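Local atomic coordinates of N-glycosylase/DNA lyase (Methanocaldococcus jannaschii, PDB entry 3FHF), a protein that belongs to the helix-hairpin-helix superfamily of DNA glycosylases and has an all-helical fold. Residues Ile11-Ile14 / Glu15-Asn19; Asp27-Ile30 / Gln31-Ser35; Arg94-Ala97 / Glu98-Val101; Glu119-Ala122 / Arg123-Leu126. All blocks are in the same frame, centred on the assembly; numbering follows the deposited sequence.

Contact 1: Ile11-Ile14 / Glu15-Asn19; sequences IKKI and EELKN
Lys12 and Glu16, one turn apart, meet through water 1. Lys12 NZ donates to the water oxygen at 2.8 Å. The water oxygen lies 2.6 Å from Glu16 OE2, to which it donates. The charged atoms themselves, Lys12 NZ and Glu16 OE2, stay 5.0 Å apart. The other carboxylate oxygen is turned to Lys13. Lys13 leaves the helix with CG trans to its own N (chi1 179°) and bends at the next bond. This puts CD 4.1 Å from Glu16 OE1, with the two chains crossing at about a right angle. Lys13 NZ remains 4.4 Å from Glu16 OE1, beyond a true salt bridge.

A direct salt bridge forms between Lys18 NZ and Glu15 OE1, 3.2 Å apart. The amine comes to the syn side of the oxygen but lies 31° out of the carboxylate plane. The same NZ also binds Val193 O, which ties this helix to the loop before helix 197-209.

Ile14 packs on Val193 and Leu195. Leu17 packs on Tyr206 and Leu207 and is buried like Ile14.

Backbone bonds run from Glu15, Glu16, Leu17 and Lys18 N to the carbonyls four residues earlier. Leu17 N to Lys13 O measures 2.9 Å. The arrangement is that of an amphipathic alpha helix, with charged pairs spaced one turn apart and an apolar side against the loop that holds Val193 and Leu195 and against helix 197-209.

Contact 2: Asp27-Ile30 / Gln31-Ser35; sequences DKRI and QEFKS
Glu32 splits its carboxylate between two cations from the preceding turn, Lys28 and Arg29. This is an i, i+3/i+4 salt-bridge network along helix 22-34. Lys28 NZ donates to Glu32 OE2 at 2.8 Å and meets the anti lone pair, the one directed away from the other oxygen. The Lys28 chain bends at chi2 and again at chi4, which swings its amine back over the turn to cross Glu32 at about a right angle.

Arg29 takes the second oxygen, with NH1 3.1 Å from Glu32 OE1. That bond is weak, with an N-H...O angle of 123°. The guanidinium and carboxylate planes are only 19° apart, yet a single N-O pair is used. The stronger partner of the guanidinium is Val212 O, bound by NH2; NE reaches Leu213 O weakly. Arg29 thus joins this helix to the C-terminal tail.

The apolar side of the turn is formed by Ile30 and Phe33, both buried. Ile30 CD1 touches Phe33 CD2 at 4.0 Å, and both residues pack on Leu202 of helix 197-209. The stem of Arg29 reaches the far end of the ring, with CG 3.6 Å from Phe33 CZ. Beneath this runs regular helical bonding, such as Gln31 N to Asp27 O at 2.9 Å. Arg29 O accepts from Phe33 N at 3.1 Å and also sits over the centre of one ring face, 3.4 Å above the plane.

Contact 3: Arg94-Ala97 / Glu98-Val101; sequences RKRA and EYIV
Lys95 O accepts the backbone N-H of Tyr99 at 3.0 Å, in a bond with an N-H...O angle of 167° that lies nearly along the C=O axis. The same oxygen stands over one face of the Tyr99 ring, offset toward the rim, with Tyr99 CG 3.3 Å from Lys95 O. Of these two neighbours, the N-H alone makes a hydrogen bond.

The ring runs alongside the extended Lys95 chain, both pointing the same way, with Lys95 CD 4.1 Å from Tyr99 OH. Arg96 approaches the ring at CD2. Its chain bends at chi2 (-52°), and CD lies 4.0 Å from Tyr99 CD2. The guanidinium plane is 13° from the ring plane, but the side chains cross obliquely and the two groups are not stacked. Its NH1 goes on to Ala55 O.

Val101 makes a tight contact: its CG2 is 3.0 Å from Ala97 O, the carbonyl that also accepts from Val101 N at 3.2 Å.

These residues belong to helix 93-103, which packs against helix 78-87 and helix 41-54. Ala97, Glu98 and Ile100 touch helix 78-87 at Glu82, Arg78 and Leu81. Arg96, Tyr99 and Ile100 touch helix 41-54 at residues that include Ile52 and Cys49.

Contact 4: Glu119-Ala122 / Arg123-Leu126; sequences EKVA and REFL
Ala122 and Leu126 form the close-packed side of this turn. Leu126 N binds Ala122 O at 3.0 Å, with the donor in the carbonyl plane. Leu126 CG lies 3.5 Å from Ala122 O. Phe125 brings the edge of its ring to the same oxygen, with CD1 4.0 Å from Ala122 O. With chi1 at 154°, the ring is carried away from the turn and meets Phe106 edge-to-face.

Arg123 is buried against helix 135-144. Its chain runs extended to CD, then turns at chi3 (59°). NH1 leaves for a salt bridge with Glu183 and a hydrogen bond with Ser139. Leu126 touches helix 135-144 too. The turn lies on helix 119-129, which with the short loop and helix 135-144 is consistent with the helix-hairpin-helix motif of the family.

The looser side centres on Lys120 O. Water 3 donates to Lys120 O at 2.7 Å and accepts from Arg123 NE, 2.9 Å from its oxygen, in the plane of the guanidinium. Lys120 O also takes a weak bond from Glu124 N at 3.3 Å. Glu124 lies back along the turn, its CG 3.5 Å from Lys120 O; its OE2 has a long, weak ion pair with Arg176. Lys120 NZ and Arg123 NH2 are like charges 5.5 Å apart. Each side chain has an acid of its own, Asp149 for Lys120 and Glu183 for Arg123.

How the contacts relate
All four contacts lie within single helices, so each closes only a helical turn. They follow in series along the chain, and none nests in or crosses another. Contact 1, on helix 5-18, comes first. Contact 2 follows on the next helix, 22-34, with nearest atoms about 7 Å away. Both pack on the C-terminal helix 197-209, so the first two helices share the last helix as a packing partner. Contact 3, on helix 93-103, lies across the molecule, its centre about 41 Å from that of contact 1. Contact 4 starts the probable helix-hairpin-helix element. Phe33 of contact 2 and Arg123 of contact 4 both touch helix 135-144.

Contact 1: Ile11-Ile14 / Glu15-Asn19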
loop_
_atom_site.group_PDB
_atom_site.type_symbol
_atom_site.label_atom_id
_atom_site.label_comp_id
_atom_site.label_asym_id
_atom_site.label_seq_id
_atom_site.Cartn_x
_atom_site.Cartn_y
_atom_site.Cartn_z
ATOM N N ILE A 11 14.309 -6.743 -15.675
ATOM C CA ILE A 11 14.583 -7.957 -14.921
ATOM C C ILE A 11 16.041 -7.943 -14.484
ATOM O O ILE A 11 16.355 -8.251 -13.338
ATOM C CB ILE A 11 14.328 -9.228 -15.766
ATOM C CG1 ILE A 11 12.843 -9.334 -16.131
ATOM C CG2 ILE A 11 14.769 -10.468 -14.990
ATOM C CD1 ILE A 11 11.917 -9.489 -14.925
ATOM N N LYS A 12 16.922 -7.568 -15.406
ATOM C CA LYS A 12 18.361 -7.515 -15.148
ATOM C C LYS A 12 18.722 -6.507 -14.062
ATOM O O LYS A 12 19.582 -6.773 -13.229
ATOM C CB LYS A 12 19.107 -7.167 -16.432
ATOM C CG LYS A 12 20.612 -7.284 -16.323
ATOM C CD LYS A 12 21.288 -6.977 -17.653
ATOM C CE LYS A 12 22.783 -7.235 -17.578
ATOM N NZ LYS A 12 23.065 -8.654 -17.227
ATOM N N LYS A 13 18.075 -5.347 -14.094
ATOM C CA LYS A 13 18.309 -4.303 -13.101
ATOM C C LYS A 13 17.886 -4.769 -11.706
ATOM O O LYS A 13 18.602 -4.569 -10.724
ATOM C CB LYS A 13 17.522 -3.043 -13.471
ATOM C CG LYS A 13 17.684 -1.893 -12.485
ATOM C CD LYS A 13 19.148 -1.484 -12.317
ATOM C CE LYS A 13 19.272 -0.207 -11.486
ATOM N NZ LYS A 13 20.675 0.302 -11.429
ATOM N N ILE A 14 16.713 -5.381 -11.616
ATOM C CA ILE A 14 16.230 -5.867 -10.330
ATOM C C ILE A 14 17.170 -6.929 -9.756
ATOM O O ILE A 14 17.433 -6.945 -8.555
ATOM C CB ILE A 14 14.792 -6.420 -10.461
ATOM C CG1 ILE A 14 13.834 -5.254 -10.716
ATOM C CG2 ILE A 14 14.384 -7.169 -9.190
ATOM C CD1 ILE A 14 12.423 -5.670 -11.103
ATOM N N GLU A 15 17.679 -7.815 -10.609
ATOM C CA GLU A 15 18.606 -8.847 -10.148
ATOM C C GLU A 15 19.876 -8.164 -9.654
ATOM O O GLU A 15 20.548 -8.648 -8.742
ATOM C CB GLU A 15 18.952 -9.813 -11.284
ATOM C CG GLU A 15 17.795 -10.698 -11.736
ATOM C CD GLU A 15 17.373 -11.718 -10.687
ATOM O OE1 GLU A 15 18.039 -11.811 -9.634
ATOM O OE2 GLU A 15 16.374 -12.437 -10.923
ATOM N N GLU A 16 20.204 -7.032 -10.266
ATOM C CA GLU A 16 21.383 -6.271 -9.868
ATOM C C GLU A 16 21.155 -5.688 -8.468
ATOM O O GLU A 16 22.044 -5.719 -7.613
ATOM C CB GLU A 16 21.627 -5.147 -10.871
ATOM C CG GLU A 16 23.053 -5.072 -11.369
ATOM C CD GLU A 16 23.155 -4.434 -12.743
ATOM O OE1 GLU A 16 22.838 -3.231 -12.872
ATOM O OE2 GLU A 16 23.546 -5.141 -13.697
ATOM N N LEU A 17 19.954 -5.169 -8.232
ATOM C CA LEU A 17 19.633 -4.593 -6.932
ATOM C C LEU A 17 19.636 -5.671 -5.848
ATOM O O LEU A 17 20.078 -5.432 -4.716
ATOM C CB LEU A 17 18.272 -3.900 -6.985
ATOM C CG LEU A 17 18.187 -2.637 -7.848
ATOM C CD1 LEU A 17 16.754 -2.109 -7.825
ATOM C CD2 LEU A 17 19.157 -1.579 -7.320
ATOM N N LYS A 18 19.145 -6.858 -6.196
ATOM C CA LYS A 18 19.112 -7.969 -5.251
ATOM C C LYS A 18 20.527 -8.374 -4.845
ATOM O O LYS A 18 20.734 -8.943 -3.766
ATOM C CB LYS A 18 18.375 -9.163 -5.860
ATOM C CG LYS A 18 16.855 -9.001 -5.893
ATOM C CD LYS A 18 16.189 -10.116 -6.684
ATOM C CE LYS A 18 16.602 -11.495 -6.167
ATOM N NZ LYS A 18 16.174 -12.579 -7.104
ATOM N N ASN A 19 21.497 -8.076 -5.707
ATOM C CA ASN A 19 22.902 -8.387 -5.430
ATOM C C ASN A 19 23.649 -7.173 -4.886
ATOM O O ASN A 19 24.868 -7.073 -5.019
ATOM C CB ASN A 19 23.610 -8.882 -6.696
ATOM C CG ASN A 19 23.154 -10.266 -7.112
ATOM O OD1 ASN A 19 23.201 -11.208 -6.320
ATOM N ND2 ASN A 19 22.710 -10.400 -8.360
HETATM O O HOH W 1 23.663 -7.530 -14.688
#

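Contact 2: Asp27-Ile30 / Gln31-Ser35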
loop_
_atom_site.group_PDB
_atom_site.type_symbol
_atom_site.label_atom_id
_atom_site.label_comp_id
_atom_site.label_asym_id
_atom_site.label_seq_id
_atom_site.Cartn_x
_atom_site.Cartn_y
_atom_site.Cartn_z
ATOM N N ASP A 27 14.759 -5.637 2.623
ATOM C CA ASP A 27 14.392 -6.780 3.456
ATOM C C ASP A 27 14.058 -6.340 4.875
ATOM O O ASP A 27 13.144 -6.885 5.488
ATOM C CB ASP A 27 15.515 -7.828 3.496
ATOM C CG ASP A 27 15.594 -8.658 2.219
ATOM O OD1 ASP A 27 14.675 -8.563 1.374
ATOM O OD2 ASP A 27 16.570 -9.424 2.064
ATOM N N LYS A 28 14.798 -5.365 5.400
ATOM C CA LYS A 28 14.550 -4.862 6.749
ATOM C C LYS A 28 13.166 -4.217 6.834
ATOM O O LYS A 28 12.447 -4.391 7.814
ATOM C CB LYS A 28 15.604 -3.829 7.144
ATOM C CG LYS A 28 15.410 -3.229 8.541
ATOM C CD LYS A 28 15.473 -4.303 9.620
ATOM C CE LYS A 28 15.559 -3.701 11.022
ATOM N NZ LYS A 28 14.397 -2.843 11.398
ATOM N N ARG A 29 12.808 -3.446 5.814
ATOM C CA ARG A 29 11.502 -2.798 5.785
ATOM C C ARG A 29 10.415 -3.876 5.754
ATOM O O ARG A 29 9.386 -3.765 6.429
ATOM C CB ARG A 29 11.379 -1.894 4.547
ATOM C CG ARG A 29 10.090 -1.073 4.500
ATOM C CD ARG A 29 10.074 0.060 5.531
ATOM N NE ARG A 29 11.056 1.096 5.211
ATOM C CZ ARG A 29 12.299 1.121 5.687
ATOM N NH1 ARG A 29 12.714 0.174 6.519
ATOM N NH2 ARG A 29 13.138 2.078 5.313
ATOM N N ILE A 30 10.645 -4.917 4.961
ATOM C CA ILE A 30 9.690 -6.019 4.854
ATOM C C ILE A 30 9.528 -6.676 6.231
ATOM O O ILE A 30 8.415 -6.984 6.663
ATOM C CB ILE A 30 10.170 -7.076 3.826
ATOM C CG1 ILE A 30 10.056 -6.509 2.396
ATOM C CG2 ILE A 30 9.342 -8.355 3.945
ATOM C CD1 ILE A 30 8.641 -6.169 1.964
ATOM N N GLN A 31 10.643 -6.884 6.922
ATOM C CA GLN A 31 10.584 -7.486 8.243
ATOM C C GLN A 31 9.786 -6.612 9.200
ATOM O O GLN A 31 9.063 -7.120 10.052
ATOM C CB GLN A 31 11.996 -7.733 8.791
ATOM C CG GLN A 31 12.664 -8.926 8.139
ATOM C CD GLN A 31 11.716 -10.113 7.999
ATOM O OE1 GLN A 31 11.191 -10.382 6.915
ATOM N NE2 GLN A 31 11.482 -10.819 9.098
ATOM N N GLU A 32 9.908 -5.300 9.060
ATOM C CA GLU A 32 9.154 -4.396 9.919
ATOM C C GLU A 32 7.648 -4.588 9.683
ATOM O O GLU A 32 6.859 -4.527 10.626
ATOM C CB GLU A 32 9.583 -2.945 9.665
ATOM C CG GLU A 32 11.089 -2.756 9.866
ATOM C CD GLU A 32 11.578 -1.332 9.635
ATOM O OE1 GLU A 32 10.903 -0.568 8.922
ATOM O OE2 GLU A 32 12.659 -0.987 10.165
ATOM N N PHE A 33 7.244 -4.829 8.435
ATOM C CA PHE A 33 5.822 -5.059 8.142
ATOM C C PHE A 33 5.392 -6.363 8.813
ATOM O O PHE A 33 4.323 -6.445 9.411
ATOM C CB PHE A 33 5.567 -5.187 6.631
ATOM C CG PHE A 33 5.938 -3.963 5.833
ATOM C CD1 PHE A 33 5.859 -2.698 6.391
ATOM C CD2 PHE A 33 6.338 -4.083 4.503
ATOM C CE1 PHE A 33 6.170 -1.563 5.644
ATOM C CE2 PHE A 33 6.655 -2.952 3.740
ATOM C CZ PHE A 33 6.573 -1.694 4.310
ATOM N N LYS A 34 6.237 -7.384 8.702
ATOM C CA LYS A 34 5.958 -8.689 9.290
ATOM C C LYS A 34 5.820 -8.630 10.805
ATOM O O LYS A 34 5.111 -9.448 11.398
ATOM C CB LYS A 34 7.064 -9.685 8.938
ATOM C CG LYS A 34 7.108 -10.104 7.485
ATOM C CD LYS A 34 5.961 -11.031 7.142
ATOM C CE LYS A 34 6.044 -11.489 5.698
ATOM N NZ LYS A 34 5.024 -12.531 5.419
ATOM N N SER A 35 6.503 -7.682 11.432
ATOM C CA SER A 35 6.437 -7.565 12.882
ATOM C C SER A 35 5.028 -7.216 13.380
ATOM O O SER A 35 4.722 -7.383 14.560
ATOM C CB SER A 35 7.459 -6.537 13.393
ATOM O OG SER A 35 7.038 -5.200 13.174
HETATM O O HOH W 2 12.486 -9.460 4.733
#

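Contact 3: Arg94-Ala97 / Glu98-Val101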
loop_
_atom_site.group_PDB
_atom_site.type_symbol
_atom_site.label_atom_id
_atom_site.label_comp_id
_atom_site.label_asym_id
_atom_site.label_seq_id
_atom_site.Cartn_x
_atom_site.Cartn_y
_atom_site.Cartn_z
ATOM N N ARG A 94 -11.278 17.094 5.662
ATOM C CA ARG A 94 -12.681 16.837 5.963
ATOM C C ARG A 94 -13.113 15.397 5.662
ATOM O O ARG A 94 -13.600 14.693 6.549
ATOM C CB ARG A 94 -13.562 17.828 5.199
ATOM C CG ARG A 94 -15.044 17.732 5.517
ATOM C CD ARG A 94 -15.799 18.907 4.907
ATOM N NE ARG A 94 -15.508 19.062 3.483
ATOM C CZ ARG A 94 -15.834 18.170 2.551
ATOM N NH1 ARG A 94 -16.471 17.055 2.890
ATOM N NH2 ARG A 94 -15.521 18.390 1.280
ATOM N N LYS A 95 -12.941 14.960 4.417
ATOM C CA LYS A 95 -13.318 13.599 4.029
ATOM C C LYS A 95 -12.551 12.519 4.792
ATOM O O LYS A 95 -13.144 11.550 5.274
ATOM C CB LYS A 95 -13.090 13.381 2.532
ATOM C CG LYS A 95 -14.102 14.039 1.617
ATOM C CD LYS A 95 -13.789 13.685 0.170
ATOM C CE LYS A 95 -14.741 14.357 -0.797
ATOM N NZ LYS A 95 -14.397 14.015 -2.205
ATOM N N ARG A 96 -11.233 12.680 4.892
ATOM C CA ARG A 96 -10.406 11.695 5.580
ATOM C C ARG A 96 -10.763 11.567 7.057
ATOM O O ARG A 96 -10.762 10.466 7.608
ATOM C CB ARG A 96 -8.920 12.036 5.412
ATOM C CG ARG A 96 -8.480 12.172 3.955
ATOM C CD ARG A 96 -8.887 10.957 3.111
ATOM N NE ARG A 96 -8.787 11.246 1.681
ATOM C CZ ARG A 96 -7.649 11.286 0.996
ATOM N NH1 ARG A 96 -6.494 11.036 1.600
ATOM N NH2 ARG A 96 -7.659 11.618 -0.291
ATOM N N ALA A 97 -11.076 12.690 7.696
ATOM C CA ALA A 97 -11.450 12.677 9.107
ATOM C C ALA A 97 -12.736 11.868 9.293
ATOM O O ALA A 97 -12.897 11.146 10.281
ATOM C CB ALA A 97 -11.653 14.106 9.610
ATOM N N GLU A 98 -13.653 12.001 8.341
ATOM C CA GLU A 98 -14.911 11.271 8.402
ATOM C C GLU A 98 -14.683 9.769 8.198
ATOM O O GLU A 98 -15.204 8.949 8.953
ATOM C CB GLU A 98 -15.882 11.805 7.346
ATOM C CG GLU A 98 -17.065 10.893 7.099
ATOM C CD GLU A 98 -18.042 11.457 6.088
ATOM O OE1 GLU A 98 -17.591 12.069 5.094
ATOM O OE2 GLU A 98 -19.263 11.275 6.283
ATOM N N TYR A 99 -13.908 9.412 7.178
ATOM C CA TYR A 99 -13.622 8.004 6.910
ATOM C C TYR A 99 -13.014 7.330 8.138
ATOM O O TYR A 99 -13.416 6.229 8.527
ATOM C CB TYR A 99 -12.643 7.852 5.746
ATOM C CG TYR A 99 -13.129 8.370 4.410
ATOM C CD1 TYR A 99 -14.483 8.353 4.075
ATOM C CD2 TYR A 99 -12.220 8.831 3.456
ATOM C CE1 TYR A 99 -14.918 8.785 2.818
ATOM C CE2 TYR A 99 -12.645 9.260 2.199
ATOM C CZ TYR A 99 -13.993 9.235 1.890
ATOM O OH TYR A 99 -14.407 9.663 0.650
ATOM N N ILE A 100 -12.035 8.000 8.737
ATOM C CA ILE A 100 -11.355 7.472 9.911
ATOM C C ILE A 100 -12.309 7.214 11.069
ATOM O O ILE A 100 -12.289 6.136 11.670
ATOM C CB ILE A 100 -10.227 8.426 10.364
ATOM C CG1 ILE A 100 -9.118 8.434 9.308
ATOM C CG2 ILE A 100 -9.678 7.991 11.722
ATOM C CD1 ILE A 100 -8.021 9.455 9.545
ATOM N N VAL A 101 -13.140 8.200 11.385
ATOM C CA VAL A 101 -14.098 8.062 12.476
ATOM C C VAL A 101 -15.039 6.890 12.211
ATOM O O VAL A 101 -15.315 6.089 13.108
ATOM C CB VAL A 101 -14.943 9.353 12.651
ATOM C CG1 VAL A 101 -15.975 9.161 13.754
ATOM C CG2 VAL A 101 -14.029 10.534 12.977
#

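Contact 4: Glu119-Ala122 / Arg123-Leu126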
loop_
_atom_site.group_PDB
_atom_site.type_symbol
_atom_site.label_atom_id
_atom_site.label_comp_id
_atom_site.label_asym_id
_atom_site.label_seq_id
_atom_site.Cartn_x
_atom_site.Cartn_y
_atom_site.Cartn_z
ATOM N N GLU A 119 -5.585 -13.314 2.916
ATOM C CA GLU A 119 -5.502 -11.887 2.634
ATOM C C GLU A 119 -6.379 -11.422 1.474
ATOM O O GLU A 119 -6.815 -10.279 1.456
ATOM C CB GLU A 119 -4.044 -11.512 2.336
ATOM C CG GLU A 119 -3.446 -12.351 1.215
ATOM C CD GLU A 119 -1.933 -12.270 1.147
ATOM O OE1 GLU A 119 -1.396 -11.305 0.564
ATOM O OE2 GLU A 119 -1.279 -13.178 1.691
ATOM N N LYS A 120 -6.616 -12.299 0.505
ATOM C CA LYS A 120 -7.435 -11.957 -0.657
ATOM C C LYS A 120 -8.880 -11.717 -0.236
ATOM O O LYS A 120 -9.522 -10.762 -0.681
ATOM C CB LYS A 120 -7.380 -13.088 -1.687
ATOM C CG LYS A 120 -6.253 -12.977 -2.711
ATOM C CD LYS A 120 -4.903 -12.716 -2.065
ATOM C CE LYS A 120 -3.805 -12.554 -3.107
ATOM N NZ LYS A 120 -3.565 -13.801 -3.879
ATOM N N VAL A 121 -9.384 -12.595 0.623
ATOM C CA VAL A 121 -10.744 -12.485 1.120
ATOM C C VAL A 121 -10.847 -11.324 2.104
ATOM O O VAL A 121 -11.867 -10.631 2.162
ATOM C CB VAL A 121 -11.179 -13.802 1.806
ATOM C CG1 VAL A 121 -12.431 -13.584 2.616
ATOM C CG2 VAL A 121 -11.416 -14.877 0.753
ATOM N N ALA A 122 -9.783 -11.101 2.868
ATOM C CA ALA A 122 -9.770 -10.016 3.849
ATOM C C ALA A 122 -9.840 -8.690 3.084
ATOM O O ALA A 122 -10.534 -7.753 3.491
ATOM C CB ALA A 122 -8.490 -10.073 4.688
ATOM N N ARG A 123 -9.125 -8.623 1.965
ATOM C CA ARG A 123 -9.117 -7.423 1.131
ATOM C C ARG A 123 -10.535 -7.081 0.685
ATOM O O ARG A 123 -10.934 -5.912 0.690
ATOM C CB ARG A 123 -8.231 -7.624 -0.100
ATOM C CG ARG A 123 -8.188 -6.395 -1.014
ATOM C CD ARG A 123 -7.027 -6.433 -1.996
ATOM N NE ARG A 123 -7.064 -7.601 -2.863
ATOM C CZ ARG A 123 -6.107 -7.921 -3.726
ATOM N NH1 ARG A 123 -5.029 -7.153 -3.848
ATOM N NH2 ARG A 123 -6.214 -9.027 -4.449
ATOM N N GLU A 124 -11.291 -8.109 0.302
ATOM C CA GLU A 124 -12.676 -7.931 -0.137
ATOM C C GLU A 124 -13.491 -7.257 0.963
ATOM O O GLU A 124 -14.314 -6.380 0.698
ATOM C CB GLU A 124 -13.319 -9.286 -0.475
ATOM C CG GLU A 124 -12.779 -9.986 -1.725
ATOM C CD GLU A 124 -13.407 -11.362 -1.936
ATOM O OE1 GLU A 124 -14.609 -11.513 -1.646
ATOM O OE2 GLU A 124 -12.706 -12.291 -2.400
ATOM N N PHE A 125 -13.277 -7.680 2.206
ATOM C CA PHE A 125 -14.003 -7.086 3.320
ATOM C C PHE A 125 -13.624 -5.621 3.516
ATOM O O PHE A 125 -14.489 -4.767 3.754
ATOM C CB PHE A 125 -13.739 -7.854 4.616
ATOM C CG PHE A 125 -13.918 -7.019 5.846
ATOM C CD1 PHE A 125 -12.817 -6.458 6.487
ATOM C CD2 PHE A 125 -15.194 -6.729 6.321
ATOM C CE1 PHE A 125 -12.980 -5.613 7.586
ATOM C CE2 PHE A 125 -15.370 -5.886 7.415
ATOM C CZ PHE A 125 -14.259 -5.324 8.051
ATOM N N LEU A 126 -12.330 -5.330 3.430
ATOM C CA LEU A 126 -11.851 -3.964 3.616
ATOM C C LEU A 126 -12.461 -3.021 2.586
ATOM O O LEU A 126 -12.960 -1.942 2.926
ATOM C CB LEU A 126 -10.316 -3.922 3.531
ATOM C CG LEU A 126 -9.573 -4.650 4.661
ATOM C CD1 LEU A 126 -8.090 -4.770 4.306
ATOM C CD2 LEU A 126 -9.758 -3.890 5.974
HETATM O O HOH W 3 -9.078 -9.652 -3.100
#